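Local coordinates for sporozoite surface protein 2 (Plasmodium vivax, PDB 4HQO) that probably serves as the sporozoite surface receptor for gliding motility and cell adhesion, through a metal-binding von Willebrand factor A domain and a thrombospondin repeat, at residues P34-T38 against K39-M43; K89-E92 against L93-Y97; N167-F170 against N171-A175. The protein carries 4 engineered substitutions. All blocks are in the same frame, centred on the assembly; numbering follows the deposited sequence.

Contact 1. Residues P34-T38 against K39-M43; sequences PNWIT and KVIPM
Trp36 meets Val40 and Ile41 on the buried side of helix 33-49, and this is where the contact is tight. Ile41 lays its CG1-CD1 arm over one face of the indole. Its CG1 stands 4.2 Å from the centroid of the five-membered ring of Trp36, a CH-pi contact, while Ile41 CD1 reaches toward the rim near NE1. Val40 meets the six-membered ring at a slant, its CG1 3.7 Å from Trp36 CZ3. With CG anti to the backbone N (chi1 -170°), the indole leans out from the helix and slants toward its C-terminal end, where Val40 and Ile41 meet it. Beta-branched side chains suit the place, because branching at CB holds their aliphatic arms in few orientations against a broad flat ring.

The other side is looser and more polar. Asn35 and Lys39 run side by side, Asn35 OD1 3.4 Å from Lys39 CG, and the lysine then bends at chi2 and carries its ammonium away. OD1 also takes a weak hydrogen bond from Gly163 N. Thr38, exposed, turns OG1 back to bond Pro34 O at 3.0 Å; the same oxygen also accepts from Thr38 N, and the hydroxyl is held against its helix.

Between the two sides the backbone widens into a pi-type turn. Asn35 O accepts from both Lys39 N and Val40 N, and Ile41 N bonds Trp36 O at 2.9 Å. Pro42, which has no N-H to give, packs its CD 3.3 Å from Ile37 O, and the helix kinks there. Trp36 NE1 bonds Leu93 O, and the indole meets Tyr97 edge-to-face. This widened, kinked helix is the crossover of the beta-alpha-beta unit 19-26, 33-49, 58-65 in the von Willebrand factor A fold, beginning just after the serines that bind the magnesium ion.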
loop_
_atom_site.group_PDB
_atom_site.type_symbol
_atom_site.label_atom_id
_atom_site.label_comp_id
_atom_site.label_asym_id
_atom_site.label_seq_id
_atom_site.Cartn_x
_atom_site.Cartn_y
_atom_site.Cartn_z
ATOM N N PRO A 34 -17.303 7.976 26.926
ATOM C CA PRO A 34 -16.301 8.902 27.459
ATOM C C PRO A 34 -14.921 8.674 26.856
ATOM O O PRO A 34 -14.222 9.645 26.580
ATOM C CB PRO A 34 -16.297 8.592 28.960
ATOM C CG PRO A 34 -17.637 8.017 29.232
ATOM C CD PRO A 34 -17.976 7.226 28.007
ATOM N N ASN A 35 -14.552 7.418 26.620
ATOM C CA ASN A 35 -13.260 7.118 26.012
ATOM C C ASN A 35 -13.205 7.560 24.549
ATOM O O ASN A 35 -12.175 8.041 24.079
ATOM C CB ASN A 35 -12.941 5.622 26.128
ATOM C CG ASN A 35 -11.500 5.311 25.807
ATOM O OD1 ASN A 35 -11.163 5.018 24.660
ATOM N ND2 ASN A 35 -10.633 5.386 26.815
ATOM N N TRP A 36 -14.315 7.387 23.837
ATOM C CA TRP A 36 -14.459 7.882 22.469
ATOM C C TRP A 36 -14.058 9.371 22.362
ATOM O O TRP A 36 -13.317 9.772 21.464
ATOM C CB TRP A 36 -15.913 7.687 22.004
ATOM C CG TRP A 36 -16.130 7.927 20.540
ATOM C CD1 TRP A 36 -16.748 9.007 19.962
ATOM C CD2 TRP A 36 -15.719 7.080 19.460
ATOM N NE1 TRP A 36 -16.741 8.883 18.590
ATOM C CE2 TRP A 36 -16.120 7.701 18.260
ATOM C CE3 TRP A 36 -15.055 5.840 19.396
ATOM C CZ2 TRP A 36 -15.872 7.141 17.011
ATOM C CZ3 TRP A 36 -14.814 5.284 18.153
ATOM C CH2 TRP A 36 -15.218 5.933 16.979
ATOM N N ILE A 37 -14.520 10.177 23.309
ATOM C CA ILE A 37 -14.314 11.615 23.253
ATOM C C ILE A 37 -12.945 12.061 23.757
ATOM O O ILE A 37 -12.310 12.943 23.165
ATOM C CB ILE A 37 -15.415 12.350 24.058
ATOM C CG1 ILE A 37 -16.793 12.072 23.446
ATOM C CG2 ILE A 37 -15.136 13.849 24.127
ATOM C CD1 ILE A 37 -16.899 12.445 21.962
ATOM N N THR A 38 -12.497 11.470 24.859
ATOM C CA THR A 38 -11.280 11.941 25.523
ATOM C C THR A 38 -10.015 11.246 25.041
ATOM O O THR A 38 -8.912 11.724 25.283
ATOM C CB THR A 38 -11.358 11.749 27.045
ATOM O OG1 THR A 38 -11.410 10.346 27.330
ATOM C CG2 THR A 38 -12.592 12.448 27.622
ATOM N N LYS A 39 -10.193 10.140 24.338
ATOM C CA LYS A 39 -9.077 9.280 23.952
ATOM C C LYS A 39 -9.066 8.916 22.463
ATOM O O LYS A 39 -8.079 9.146 21.758
ATOM C CB LYS A 39 -9.068 8.005 24.821
ATOM C CG LYS A 39 -8.280 6.844 24.239
ATOM C CD LYS A 39 -6.789 7.001 24.455
ATOM C CE LYS A 39 -6.044 5.733 24.053
ATOM N NZ LYS A 39 -4.592 5.844 24.356
ATOM N N VAL A 40 -10.155 8.332 21.979
ATOM C CA VAL A 40 -10.183 7.842 20.599
ATOM C C VAL A 40 -10.152 8.950 19.543
ATOM O O VAL A 40 -9.354 8.900 18.604
ATOM C CB VAL A 40 -11.403 6.964 20.328
ATOM C CG1 VAL A 40 -11.363 6.441 18.895
ATOM C CG2 VAL A 40 -11.454 5.807 21.336
ATOM N N ILE A 41 -11.039 9.933 19.678
ATOM C CA ILE A 41 -11.053 11.063 18.750
ATOM C C ILE A 41 -9.716 11.826 18.741
ATOM O O ILE A 41 -9.167 12.075 17.669
ATOM C CB ILE A 41 -12.261 12.012 18.998
ATOM C CG1 ILE A 41 -13.578 11.285 18.703
ATOM C CG2 ILE A 41 -12.141 13.271 18.158
ATOM C CD1 ILE A 41 -13.734 10.850 17.252
ATOM N N PRO A 42 -9.179 12.193 19.923
ATOM C CA PRO A 42 -7.852 12.830 19.879
ATOM C C PRO A 42 -6.764 11.925 19.272
ATOM O O PRO A 42 -5.846 12.438 18.653
ATOM C CB PRO A 42 -7.548 13.109 21.354
ATOM C CG PRO A 42 -8.891 13.205 22.003
ATOM C CD PRO A 42 -9.725 12.176 21.293
ATOM N N MET A 43 -6.872 10.610 19.444
ATOM C CA MET A 43 -5.893 9.683 18.875
ATOM C C MET A 43 -5.951 9.710 17.354
ATOM O O MET A 43 -4.922 9.766 16.682
ATOM C CB MET A 43 -6.134 8.254 19.373
ATOM C CG MET A 43 -5.334 7.172 18.618
ATOM S SD MET A 43 -3.562 7.236 18.962
ATOM C CE MET A 43 -3.571 7.041 20.747
#

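Contact 2. Residues K89-E92 against L93-Y97; sequences KVTE and LRKTY
Thr91 and Lys95, one helical turn apart, lie side by side and point the same way on the outer face of helix 83-96. Lys95 can be followed outward. Its CB sits 3.5 Å from Thr91 O, and CG comes closer to the same oxygen, because chi1 of -66° places it beside the backbone N. CG also lies over one face of the Arg94 guanidinium, toward its rim. From there the chain is extended: CD passes the Thr91 methyl, and CE meets Thr91 CG2 at 3.6 Å. NZ is thus carried outward, as suits a long amphipathic side chain at an exposed place, where the methylenes pack and the charge reaches beyond them.

Arg94 also runs alongside Thr91, bends at chi3 and brings NH2 3.9 Å from Thr91 CG2. A water accepts from Arg94 NH2 at 2.9 Å and gives Thr91 OG1 a weak bond, linking the two polar groups. Elsewhere on the helix, Lys89 NZ forms a salt bridge with Glu92 OE1 at 3.0 Å, meeting it from above the carboxylate plane.

Thr96 occupies the last helical turn. Its OG1, placed between the backbone N and the carbonyl carbon (chi1 67°), bonds Glu92 O at 2.6 Å. Thr96 N bonds the same oxygen from the other face of the carbonyl plane, so two donors grip it just before Tyr97 leaves the helix.

On the inner side, Val90 rests on Leu44, Asn45 and Ile48 of helix 33-49, while Leu93 reaches Met62 of strand 58-65 and Leu72 of strand 69-73. Tyr97 touches Leu64 and bonds Gly27 O through its hydroxyl, fastening the end of helix 83-96 beside the sheet.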
loop_
_atom_site.group_PDB
_atom_site.type_symbol
_atom_site.label_atom_id
_atom_site.label_comp_id
_atom_site.label_asym_id
_atom_site.label_seq_id
_atom_site.Cartn_x
_atom_site.Cartn_y
_atom_site.Cartn_z
ATOM N N LYS A 89 -13.835 13.758 8.413
ATOM C CA LYS A 89 -14.525 12.500 8.694
ATOM C C LYS A 89 -14.421 12.186 10.186
ATOM O O LYS A 89 -15.386 11.757 10.808
ATOM C CB LYS A 89 -13.978 11.356 7.830
ATOM C CG LYS A 89 -14.647 9.984 8.077
ATOM C CD LYS A 89 -16.151 10.055 7.874
ATOM C CE LYS A 89 -16.507 10.437 6.452
ATOM N NZ LYS A 89 -17.970 10.607 6.282
ATOM N N VAL A 90 -13.247 12.424 10.761
ATOM C CA VAL A 90 -13.059 12.256 12.197
ATOM C C VAL A 90 -14.008 13.176 12.974
ATOM O O VAL A 90 -14.613 12.769 13.969
ATOM C CB VAL A 90 -11.608 12.565 12.610
ATOM C CG1 VAL A 90 -11.439 12.451 14.133
ATOM C CG2 VAL A 90 -10.631 11.641 11.872
ATOM N N THR A 91 -14.140 14.415 12.508
ATOM C CA THR A 91 -15.010 15.397 13.163
ATOM C C THR A 91 -16.463 14.928 13.167
ATOM O O THR A 91 -17.177 15.070 14.159
ATOM C CB THR A 91 -14.910 16.776 12.509
ATOM O OG1 THR A 91 -13.599 17.304 12.731
ATOM C CG2 THR A 91 -15.964 17.753 13.110
ATOM N N GLU A 92 -16.873 14.347 12.049
ATOM C CA GLU A 92 -18.188 13.754 11.898
ATOM C C GLU A 92 -18.379 12.619 12.900
ATOM O O GLU A 92 -19.460 12.446 13.457
ATOM C CB GLU A 92 -18.318 13.220 10.476
ATOM C CG GLU A 92 -19.681 13.364 9.858
ATOM C CD GLU A 92 -19.706 12.883 8.423
ATOM O OE1 GLU A 92 -18.736 13.166 7.680
ATOM O OE2 GLU A 92 -20.689 12.212 8.044
ATOM N N LEU A 93 -17.325 11.844 13.130
ATOM C CA LEU A 93 -17.386 10.754 14.099
ATOM C C LEU A 93 -17.485 11.280 15.521
ATOM O O LEU A 93 -18.202 10.716 16.351
ATOM C CB LEU A 93 -16.169 9.824 13.971
ATOM C CG LEU A 93 -16.132 8.931 12.721
ATOM C CD1 LEU A 93 -14.882 8.085 12.739
ATOM C CD2 LEU A 93 -17.359 8.038 12.614
ATOM N N ARG A 94 -16.766 12.362 15.806
ATOM C CA ARG A 94 -16.821 12.960 17.133
ATOM C C ARG A 94 -18.230 13.472 17.440
ATOM O O ARG A 94 -18.734 13.342 18.559
ATOM C CB ARG A 94 -15.827 14.115 17.255
ATOM C CG ARG A 94 -15.843 14.750 18.644
ATOM C CD ARG A 94 -14.951 15.978 18.746
ATOM N NE ARG A 94 -15.231 16.975 17.718
ATOM C CZ ARG A 94 -16.149 17.936 17.832
ATOM N NH1 ARG A 94 -16.899 18.023 18.920
ATOM N NH2 ARG A 94 -16.322 18.805 16.851
ATOM N N LYS A 95 -18.862 14.054 16.434
ATOM C CA LYS A 95 -20.119 14.756 16.648
ATOM C C LYS A 95 -21.339 13.845 16.636
ATOM O O LYS A 95 -22.309 14.115 17.322
ATOM C CB LYS A 95 -20.308 15.840 15.589
ATOM C CG LYS A 95 -19.321 16.987 15.646
ATOM C CD LYS A 95 -19.801 18.136 14.767
ATOM C CE LYS A 95 -18.817 19.293 14.746
ATOM N NZ LYS A 95 -19.212 20.352 13.770
ATOM N N THR A 96 -21.299 12.775 15.845
ATOM C CA THR A 96 -22.526 12.056 15.521
ATOM C C THR A 96 -22.497 10.545 15.792
ATOM O O THR A 96 -23.509 9.876 15.630
ATOM C CB THR A 96 -22.920 12.265 14.047
ATOM O OG1 THR A 96 -21.956 11.635 13.202
ATOM C CG2 THR A 96 -22.998 13.756 13.707
ATOM N N TYR A 97 -21.354 10.005 16.191
ATOM C CA TYR A 97 -21.278 8.578 16.484
ATOM C C TYR A 97 -21.038 8.316 17.966
ATOM O O TYR A 97 -20.088 8.845 18.544
ATOM C CB TYR A 97 -20.199 7.882 15.647
ATOM C CG TYR A 97 -20.158 6.400 15.925
ATOM C CD1 TYR A 97 -21.133 5.559 15.411
ATOM C CD2 TYR A 97 -19.173 5.848 16.739
ATOM C CE1 TYR A 97 -21.125 4.199 15.692
ATOM C CE2 TYR A 97 -19.166 4.494 17.037
ATOM C CZ TYR A 97 -20.134 3.674 16.500
ATOM O OH TYR A 97 -20.113 2.324 16.785
HETATM O O HOH W 1 -13.673 19.098 15.618
#

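Contact 3. Residues N167-F170 against N171-A175; sequences NHQF and NRLIA
Asn171 opens the segment, its N bonding Asn167 O at 3.1 Å across the first turn of helix 168-175. Asn167 is the N-cap: its OD1 accepts from Phe170 N at 2.9 Å, the donor standing above the amide plane. Asparagine suits this place because its short side chain can fold back onto an N-H that has no earlier helical carbonyl to bond. The side chain of Asn171, buried, finds its main polar partner farther off, ND2 bonding the hydroxyl of Tyr187.

Arg172 follows, its N bonding His168 O, with CG 3.1 Å from that same oxygen; the chain then bends at chi3 and leads its guanidinium away. Leu173 points back at the earlier turn and lies alongside Gln169, whose NE2 comes 3.9 Å from Leu173 CD2. The bend of Gln169 at chi2 (-83°) brings its amide over to the leucine on this exposed face.

Ile174 is turned inward. Its N bonds Phe170 O at 2.9 Å, almost straight at the hydrogen (172°), and its side chain crosses the phenyl group of Phe170, CD1 standing 4.1 Å from both CE2 and CZ. Both residues also touch Leu144 of helix 140-152, and Ile174 reaches Val159 of strand 156-161. Ala175 closes the segment against Val159, where a small side chain fits close to the sheet.

Phe170, Ile174 and Ala175 thus face the core, while Gln169 and Leu173 lie on the outer side. The chemistry implies a helix held on the sheet by apolar contact, with an N-H of its first turn and the ND2 of the buried asparagine given polar partners.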
loop_
_atom_site.group_PDB
_atom_site.type_symbol
_atom_site.label_atom_id
_atom_site.label_comp_id
_atom_site.label_asym_id
_atom_site.label_seq_id
_atom_site.Cartn_x
_atom_site.Cartn_y
_atom_site.Cartn_z
ATOM N N ASN A 167 -7.802 -5.195 26.865
ATOM C CA ASN A 167 -7.172 -6.498 27.022
ATOM C C ASN A 167 -5.810 -6.481 26.335
ATOM O O ASN A 167 -5.702 -6.760 25.133
ATOM C CB ASN A 167 -8.064 -7.596 26.431
ATOM C CG ASN A 167 -7.549 -8.998 26.721
ATOM O OD1 ASN A 167 -6.344 -9.230 26.826
ATOM N ND2 ASN A 167 -8.468 -9.944 26.846
ATOM N N HIS A 168 -4.771 -6.147 27.097
ATOM C CA HIS A 168 -3.427 -6.006 26.541
ATOM C C HIS A 168 -2.856 -7.339 26.090
ATOM O O HIS A 168 -2.049 -7.389 25.160
ATOM C CB HIS A 168 -2.480 -5.351 27.551
ATOM C CG HIS A 168 -2.849 -3.943 27.895
ATOM N ND1 HIS A 168 -2.844 -2.928 26.964
ATOM C CD2 HIS A 168 -3.239 -3.381 29.064
ATOM C CE1 HIS A 168 -3.215 -1.798 27.545
ATOM N NE2 HIS A 168 -3.460 -2.047 28.820
ATOM N N GLN A 169 -3.272 -8.415 26.754
ATOM C CA GLN A 169 -2.816 -9.755 26.386
ATOM C C GLN A 169 -3.230 -10.085 24.951
ATOM O O GLN A 169 -2.406 -10.512 24.146
ATOM C CB GLN A 169 -3.344 -10.802 27.373
ATOM C CG GLN A 169 -2.914 -12.247 27.085
ATOM C CD GLN A 169 -3.794 -12.938 26.045
ATOM O OE1 GLN A 169 -5.002 -12.699 25.975
ATOM N NE2 GLN A 169 -3.185 -13.785 25.224
ATOM N N PHE A 170 -4.502 -9.876 24.624
ATOM C CA PHE A 170 -4.960 -10.165 23.272
ATOM C C PHE A 170 -4.371 -9.201 22.243
ATOM O O PHE A 170 -4.005 -9.617 21.143
ATOM C CB PHE A 170 -6.489 -10.160 23.154
ATOM C CG PHE A 170 -6.971 -10.483 21.760
ATOM C CD1 PHE A 170 -7.102 -11.801 21.351
ATOM C CD2 PHE A 170 -7.226 -9.466 20.841
ATOM C CE1 PHE A 170 -7.510 -12.106 20.059
ATOM C CE2 PHE A 170 -7.627 -9.767 19.546
ATOM C CZ PHE A 170 -7.779 -11.092 19.164
ATOM N N ASN A 171 -4.321 -7.912 22.579
ATOM C CA ASN A 171 -3.744 -6.922 21.671
ATOM C C ASN A 171 -2.306 -7.261 21.308
ATOM O O ASN A 171 -1.919 -7.148 20.149
ATOM C CB ASN A 171 -3.815 -5.510 22.260
ATOM C CG ASN A 171 -5.173 -4.853 22.053
ATOM O OD1 ASN A 171 -5.997 -5.334 21.280
ATOM N ND2 ASN A 171 -5.397 -3.730 22.727
ATOM N N ARG A 172 -1.525 -7.681 22.301
ATOM C CA ARG A 172 -0.138 -8.053 22.078
ATOM C C ARG A 172 -0.067 -9.319 21.235
ATOM O O ARG A 172 0.812 -9.467 20.384
ATOM C CB ARG A 172 0.593 -8.277 23.407
ATOM C CG ARG A 172 0.907 -7.005 24.189
ATOM C CD ARG A 172 1.681 -7.308 25.468
ATOM N NE ARG A 172 3.109 -7.031 25.319
ATOM C CZ ARG A 172 4.047 -7.961 25.167
ATOM N NH1 ARG A 172 3.723 -9.247 25.153
ATOM N NH2 ARG A 172 5.316 -7.602 25.036
ATOM N N LEU A 173 -0.998 -10.233 21.476
ATOM C CA LEU A 173 -1.017 -11.491 20.748
ATOM C C LEU A 173 -1.298 -11.238 19.270
ATOM O O LEU A 173 -0.560 -11.688 18.409
ATOM C CB LEU A 173 -2.046 -12.453 21.351
ATOM C CG LEU A 173 -2.063 -13.864 20.773
ATOM C CD1 LEU A 173 -0.706 -14.527 20.941
ATOM C CD2 LEU A 173 -3.153 -14.683 21.455
ATOM N N ILE A 174 -2.343 -10.483 18.972
ATOM C CA ILE A 174 -2.675 -10.225 17.578
ATOM C C ILE A 174 -1.606 -9.356 16.896
ATOM O O ILE A 174 -1.407 -9.442 15.688
ATOM C CB ILE A 174 -4.100 -9.636 17.410
ATOM C CG1 ILE A 174 -4.574 -9.789 15.962
ATOM C CG2 ILE A 174 -4.167 -8.151 17.862
ATOM C CD1 ILE A 174 -6.054 -9.501 15.765
ATOM N N ALA A 175 -0.896 -8.548 17.676
ATOM C CA ALA A 175 0.167 -7.702 17.124
ATOM C C ALA A 175 1.439 -8.506 16.846
ATOM O O ALA A 175 2.303 -8.083 16.078
ATOM C CB ALA A 175 0.472 -6.548 18.060
#

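In the fold
The three contacts follow one another along the chain, all within the von Willebrand factor A domain. Contacts 1 and 2 are neighbours, their centres 11 Å apart: helix 33-49 lies against helix 83-96 through the Trp36 side chain and the packing of Ile41. Contact 3 belongs to helix 168-175, its centre 20 Å from that of contact 1 and 27 Å from that of contact 2, without touching either. Contacts 1 and 3 each lie on a helix linking parallel strands of the central six-stranded sheet. The nearest side chain of each contact lies about 9 to 11 Å from the magnesium ion without binding it, and the three helices flank that end of the sheet.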